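Local coordinates for outer membrane protein TP0453 (Treponema pallidum, PDB 3K8J) that alters membrane permeability at acidic pH and might be involved in ligand transport, at residues Asp20-Phe25 against Tyr165-Gly170; Gly187-Tyr192 against Leu204-Gly209. All coordinates share one frame; numbering follows the deposited sequence.

Overall arrangement
Both interactions are antiparallel strand pairings in the U-shaped beta-half-barrel of this lipoprotein, and their centres lie about 9 Å apart. Interaction 1 joins strand 21-26 to strand 162-166; interaction 2 lies within the hairpin of strands 189-196 and 199-207. Strands 162-166 and 189-196 are themselves neighbours, which gives the order 21-26, 162-166, 189-196, 199-207. Two probable backbone hydrogen bonds connect the contacts: M189 N to I166 O at 2.8 Å and G169 N to G187 O at 2.7 Å. The second reaches the start of helix 169-176, inferred to be amphipathic, one of the two helices from which helices 31-37, 44-51 and 245-252 move away when the large hydrophobic cavity opens.

Interaction 1: Asp20-Phe25 against Tyr165-Gly170; sequences DVYLYF and YIKNGG
Y22 and Y165 form a hydrogen-bonded pair in an antiparallel ladder of the beta-half-barrel, joining strand 21-26 to the end of strand 162-166. Two backbone bonds define the pair: Y22 N to Y165 O at 2.8 Å and Y165 N to Y22 O at 2.9 Å. Their side chains run side by side in the same direction, CD2 of Y22 being 4.1 Å from CD2 of Y165 and near the plane of the Y165 ring. Y165 reaches this position with CG anti to the backbone N (chi1 -180°), whereas CG of Y22 lies beside its own N (chi1 -73°). F149 of helix 147-153 touches Y22 on this face, and L145 touches both tyrosines. V21 and I166 meet on the other face through CG1 and CG1, 4.0 Å apart. Beyond the strand, K167 N donates to D20 O at 2.9 Å with an N-H...O angle of 170°. Opposite F61, D20 and V21 form a classic beta bulge. The bent K167 chain brings NZ to the edge of the Y22 ring, 4.1 Å from CE2, while NZ bonds A19 O. One water completes the end of the ladder, donating to D20 O and accepting from N168 N at 2.8 Å.

Interaction 2: Gly187-Tyr192 against Leu204-Gly209; sequences GAMELY and LSLQLG
E190 and S205 form a hydrogen-bonded pair in this antiparallel beta hairpin, whose strand segments 189-192 and 204-207 run at 179° with axes 4.7 Å apart. E190 N donates a hydrogen bond to S205 O at 2.8 Å, and S205 N returns a bond to E190 O. Farther along, Q207 N points almost straight at A188 O, with an N-H...O angle of 176°. The G187 N to Q207 O bond is more bent, at 136°, and its donor lies above the carbonyl plane.

Apolar contacts occupy the face of M189, L191, L204 and L206. The extended M189 chain carries CE to 3.7 Å from L204 CD1, while its CB meets L206 CD1 at 3.8 Å. CD1 of L191 reaches L204 CB at 4.0 Å, so L204 is touched by both M189 and L191.

Polar groups gather on the face of E190 and S205. S205 OG lies 3.6 Å from E190 CB, and a water links OG to A188 O, donating to the carbonyl. Y192 OH donates to E190 OE1 at 2.6 Å, while OE2 forms a salt bridge with R235 of strand 235-244. With one carboxylate oxygen facing a hydroxyl and the other a guanidinium, E190 is probably favoured in its ionised form.

Interaction 1: Asp20-Phe25 against Tyr165-Gly170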
loop_
_atom_site.group_PDB
_atom_site.type_symbol
_atom_site.label_atom_id
_atom_site.label_comp_id
_atom_site.label_asym_id
_atom_site.label_seq_id
_atom_site.Cartn_x
_atom_site.Cartn_y
_atom_site.Cartn_z
ATOM N N ASP A 20 -12.154 -18.910 21.558
ATOM C CA ASP A 20 -12.327 -17.641 20.855
ATOM C C ASP A 20 -11.692 -17.650 19.452
ATOM O O ASP A 20 -12.108 -16.883 18.569
ATOM C CB ASP A 20 -11.760 -16.506 21.714
ATOM C CG ASP A 20 -12.413 -16.457 23.097
ATOM O OD1 ASP A 20 -11.839 -17.003 24.064
ATOM O OD2 ASP A 20 -13.543 -15.944 23.198
ATOM N N VAL A 21 -10.684 -18.506 19.266
ATOM C CA VAL A 21 -9.987 -18.652 17.991
ATOM C C VAL A 21 -9.649 -20.115 17.749
ATOM O O VAL A 21 -9.144 -20.805 18.650
ATOM C CB VAL A 21 -8.666 -17.805 17.917
ATOM C CG1 VAL A 21 -8.024 -17.889 16.529
ATOM C CG2 VAL A 21 -8.919 -16.345 18.256
ATOM N N TYR A 22 -9.919 -20.594 16.538
ATOM C CA TYR A 22 -9.468 -21.916 16.129
ATOM C C TYR A 22 -8.499 -21.783 14.984
ATOM O O TYR A 22 -8.672 -20.932 14.100
ATOM C CB TYR A 22 -10.645 -22.806 15.712
ATOM C CG TYR A 22 -11.457 -23.260 16.877
ATOM C CD1 TYR A 22 -11.068 -24.365 17.623
ATOM C CD2 TYR A 22 -12.603 -22.554 17.277
ATOM C CE1 TYR A 22 -11.815 -24.777 18.732
ATOM C CE2 TYR A 22 -13.360 -22.968 18.381
ATOM C CZ TYR A 22 -12.941 -24.068 19.114
ATOM O OH TYR A 22 -13.673 -24.492 20.211
ATOM N N LEU A 23 -7.485 -22.637 15.007
ATOM C CA LEU A 23 -6.454 -22.664 13.976
ATOM C C LEU A 23 -6.239 -24.071 13.429
ATOM O O LEU A 23 -6.241 -25.070 14.175
ATOM C CB LEU A 23 -5.129 -22.150 14.532
ATOM C CG LEU A 23 -3.884 -22.215 13.628
ATOM C CD1 LEU A 23 -3.968 -21.232 12.450
ATOM C CD2 LEU A 23 -2.602 -21.995 14.438
ATOM N N TYR A 24 -6.037 -24.131 12.122
ATOM C CA TYR A 24 -5.592 -25.332 11.463
ATOM C C TYR A 24 -4.368 -24.932 10.680
ATOM O O TYR A 24 -4.439 -24.017 9.862
ATOM C CB TYR A 24 -6.651 -25.867 10.516
ATOM C CG TYR A 24 -6.127 -26.996 9.665
ATOM C CD1 TYR A 24 -5.794 -28.218 10.248
ATOM C CD2 TYR A 24 -5.947 -26.845 8.287
ATOM C CE1 TYR A 24 -5.308 -29.252 9.501
ATOM C CE2 TYR A 24 -5.442 -27.902 7.514
ATOM C CZ TYR A 24 -5.132 -29.099 8.142
ATOM O OH TYR A 24 -4.637 -30.168 7.448
ATOM N N PHE A 25 -3.246 -25.603 10.942
ATOM C CA PHE A 25 -1.987 -25.251 10.314
ATOM C C PHE A 25 -1.277 -26.517 9.812
ATOM O O PHE A 25 -0.607 -27.208 10.598
ATOM C CB PHE A 25 -1.091 -24.486 11.305
ATOM C CG PHE A 25 0.010 -23.700 10.649
ATOM C CD1 PHE A 25 1.076 -24.343 10.027
ATOM C CD2 PHE A 25 -0.012 -22.308 10.661
ATOM C CE1 PHE A 25 2.095 -23.619 9.412
ATOM C CE2 PHE A 25 1.011 -21.576 10.058
ATOM C CZ PHE A 25 2.068 -22.244 9.430
ATOM N N TYR A 165 -10.494 -19.446 12.438
ATOM C CA TYR A 165 -11.849 -19.073 12.762
ATOM C C TYR A 165 -11.803 -18.240 14.019
ATOM O O TYR A 165 -11.383 -18.723 15.084
ATOM C CB TYR A 165 -12.719 -20.306 12.977
ATOM C CG TYR A 165 -14.155 -19.978 13.317
ATOM C CD1 TYR A 165 -14.890 -19.094 12.528
ATOM C CD2 TYR A 165 -14.787 -20.561 14.426
ATOM C CE1 TYR A 165 -16.211 -18.782 12.826
ATOM C CE2 TYR A 165 -16.108 -20.242 14.742
ATOM C CZ TYR A 165 -16.810 -19.362 13.936
ATOM O OH TYR A 165 -18.120 -19.051 14.227
ATOM N N ILE A 166 -12.234 -16.987 13.894
ATOM C CA ILE A 166 -12.176 -16.035 15.000
ATOM C C ILE A 166 -13.607 -15.670 15.374
ATOM O O ILE A 166 -14.352 -15.135 14.547
ATOM C CB ILE A 166 -11.364 -14.803 14.589
ATOM C CG1 ILE A 166 -9.933 -15.218 14.212
ATOM C CG2 ILE A 166 -11.376 -13.715 15.704
ATOM C CD1 ILE A 166 -9.488 -14.723 12.851
ATOM N N LYS A 167 -13.994 -15.985 16.607
ATOM C CA LYS A 167 -15.360 -15.764 17.086
ATOM C C LYS A 167 -15.710 -14.269 17.077
ATOM O O LYS A 167 -16.801 -13.873 16.661
ATOM C CB LYS A 167 -15.520 -16.325 18.499
ATOM C CG LYS A 167 -16.655 -17.313 18.675
ATOM C CD LYS A 167 -16.170 -18.755 18.523
ATOM C CE LYS A 167 -17.146 -19.729 19.197
ATOM N NZ LYS A 167 -16.498 -20.903 19.899
ATOM N N ASN A 168 -14.763 -13.442 17.499
ATOM C CA ASN A 168 -14.983 -11.997 17.492
ATOM C C ASN A 168 -14.039 -11.231 16.569
ATOM O O ASN A 168 -12.911 -10.899 16.942
ATOM C CB ASN A 168 -14.961 -11.426 18.912
ATOM C CG ASN A 168 -15.827 -10.177 19.045
ATOM O OD1 ASN A 168 -15.325 -9.050 18.972
ATOM N ND2 ASN A 168 -17.141 -10.375 19.212
ATOM N N GLY A 169 -14.530 -10.953 15.363
ATOM C CA GLY A 169 -13.741 -10.318 14.319
ATOM C C GLY A 169 -13.254 -8.922 14.656
ATOM O O GLY A 169 -12.162 -8.538 14.234
ATOM N N GLY A 170 -14.066 -8.174 15.410
ATOM C CA GLY A 170 -13.720 -6.828 15.884
ATOM C C GLY A 170 -12.398 -6.758 16.627
ATOM O O GLY A 170 -11.499 -6.016 16.219
HETATM O O HOH W 1 -12.564 -14.079 19.095
#

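Interaction 2: Gly187-Tyr192 against Leu204-Gly209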
loop_
_atom_site.group_PDB
_atom_site.type_symbol
_atom_site.label_atom_id
_atom_site.label_comp_id
_atom_site.label_asym_id
_atom_site.label_seq_id
_atom_site.Cartn_x
_atom_site.Cartn_y
_atom_site.Cartn_z
ATOM N N GLY A 187 -19.113 -9.406 14.064
ATOM C CA GLY A 187 -19.259 -10.837 14.305
ATOM C C GLY A 187 -18.020 -11.664 13.998
ATOM O O GLY A 187 -16.890 -11.215 14.179
ATOM N N ALA A 188 -18.260 -12.880 13.526
ATOM C CA ALA A 188 -17.220 -13.871 13.289
ATOM C C ALA A 188 -16.398 -13.595 12.043
ATOM O O ALA A 188 -16.908 -13.130 11.034
ATOM C CB ALA A 188 -17.840 -15.250 13.179
ATOM N N MET A 189 -15.121 -13.923 12.128
ATOM C CA MET A 189 -14.234 -13.843 10.992
ATOM C C MET A 189 -13.650 -15.200 10.605
ATOM O O MET A 189 -13.246 -15.990 11.465
ATOM C CB MET A 189 -13.120 -12.847 11.290
ATOM C CG MET A 189 -12.028 -12.797 10.261
ATOM S SD MET A 189 -10.973 -11.394 10.632
ATOM C CE MET A 189 -9.416 -11.993 9.993
ATOM N N GLU A 190 -13.605 -15.454 9.300
ATOM C CA GLU A 190 -12.887 -16.588 8.741
ATOM C C GLU A 190 -11.740 -16.070 7.896
ATOM O O GLU A 190 -11.891 -15.078 7.184
ATOM C CB GLU A 190 -13.808 -17.431 7.853
ATOM C CG GLU A 190 -15.027 -17.988 8.551
ATOM C CD GLU A 190 -15.952 -18.740 7.606
ATOM O OE1 GLU A 190 -15.464 -19.460 6.701
ATOM O OE2 GLU A 190 -17.181 -18.624 7.788
ATOM N N LEU A 191 -10.609 -16.767 7.955
ATOM C CA LEU A 191 -9.439 -16.447 7.163
ATOM C C LEU A 191 -8.696 -17.710 6.712
ATOM O O LEU A 191 -8.357 -18.593 7.543
ATOM C CB LEU A 191 -8.490 -15.539 7.960
ATOM C CG LEU A 191 -7.175 -15.148 7.279
ATOM C CD1 LEU A 191 -7.410 -14.236 6.048
ATOM C CD2 LEU A 191 -6.220 -14.483 8.288
ATOM N N TYR A 192 -8.416 -17.764 5.408
ATOM C CA TYR A 192 -7.794 -18.918 4.749
ATOM C C TYR A 192 -6.582 -18.454 3.951
ATOM O O TYR A 192 -6.690 -17.532 3.152
ATOM C CB TYR A 192 -8.829 -19.640 3.848
ATOM C CG TYR A 192 -10.047 -20.050 4.641
ATOM C CD1 TYR A 192 -10.025 -21.185 5.453
ATOM C CD2 TYR A 192 -11.204 -19.262 4.633
ATOM C CE1 TYR A 192 -11.149 -21.549 6.223
ATOM C CE2 TYR A 192 -12.312 -19.608 5.381
ATOM C CZ TYR A 192 -12.276 -20.752 6.184
ATOM O OH TYR A 192 -13.379 -21.076 6.933
ATOM N N LEU A 204 -10.893 -13.870 3.096
ATOM C CA LEU A 204 -11.403 -13.445 4.381
ATOM C C LEU A 204 -12.903 -13.168 4.295
ATOM O O LEU A 204 -13.379 -12.565 3.327
ATOM C CB LEU A 204 -10.630 -12.218 4.853
ATOM C CG LEU A 204 -10.970 -11.499 6.159
ATOM C CD1 LEU A 204 -9.768 -10.662 6.568
ATOM C CD2 LEU A 204 -12.198 -10.601 5.992
ATOM N N SER A 205 -13.643 -13.627 5.303
ATOM C CA SER A 205 -15.039 -13.272 5.431
ATOM C C SER A 205 -15.286 -12.763 6.844
ATOM O O SER A 205 -14.754 -13.310 7.824
ATOM C CB SER A 205 -15.946 -14.459 5.115
ATOM O OG SER A 205 -16.215 -15.187 6.298
ATOM N N LEU A 206 -16.095 -11.716 6.944
ATOM C CA LEU A 206 -16.337 -11.042 8.208
ATOM C C LEU A 206 -17.819 -10.693 8.342
ATOM O O LEU A 206 -18.372 -9.986 7.488
ATOM C CB LEU A 206 -15.461 -9.776 8.293
ATOM C CG LEU A 206 -15.549 -8.869 9.526
ATOM C CD1 LEU A 206 -14.980 -9.560 10.759
ATOM C CD2 LEU A 206 -14.838 -7.546 9.281
ATOM N N GLN A 207 -18.460 -11.222 9.385
ATOM C CA GLN A 207 -19.843 -10.873 9.710
ATOM C C GLN A 207 -19.880 -9.480 10.327
ATOM O O GLN A 207 -19.171 -9.202 11.298
ATOM C CB GLN A 207 -20.473 -11.896 10.668
ATOM C CG GLN A 207 -20.893 -13.218 10.007
ATOM C CD GLN A 207 -22.039 -13.071 9.010
ATOM O OE1 GLN A 207 -22.996 -12.324 9.233
ATOM N NE2 GLN A 207 -21.946 -13.799 7.901
ATOM N N LEU A 208 -20.708 -8.613 9.759
ATOM C CA LEU A 208 -20.689 -7.185 10.094
ATOM C C LEU A 208 -21.575 -6.805 11.284
ATOM O O LEU A 208 -21.340 -5.778 11.928
ATOM C CB LEU A 208 -21.038 -6.339 8.861
ATOM C CG LEU A 208 -20.136 -6.520 7.630
ATOM C CD1 LEU A 208 -20.782 -5.961 6.367
ATOM C CD2 LEU A 208 -18.767 -5.902 7.862
ATOM N N GLY A 209 -22.574 -7.636 11.580
ATOM C CA GLY A 209 -23.508 -7.360 12.674
ATOM C C GLY A 209 -24.363 -6.147 12.354
ATOM O O GLY A 209 -25.114 -6.161 11.378
HETATM O O HOH W 2 -17.205 -14.583 8.905
#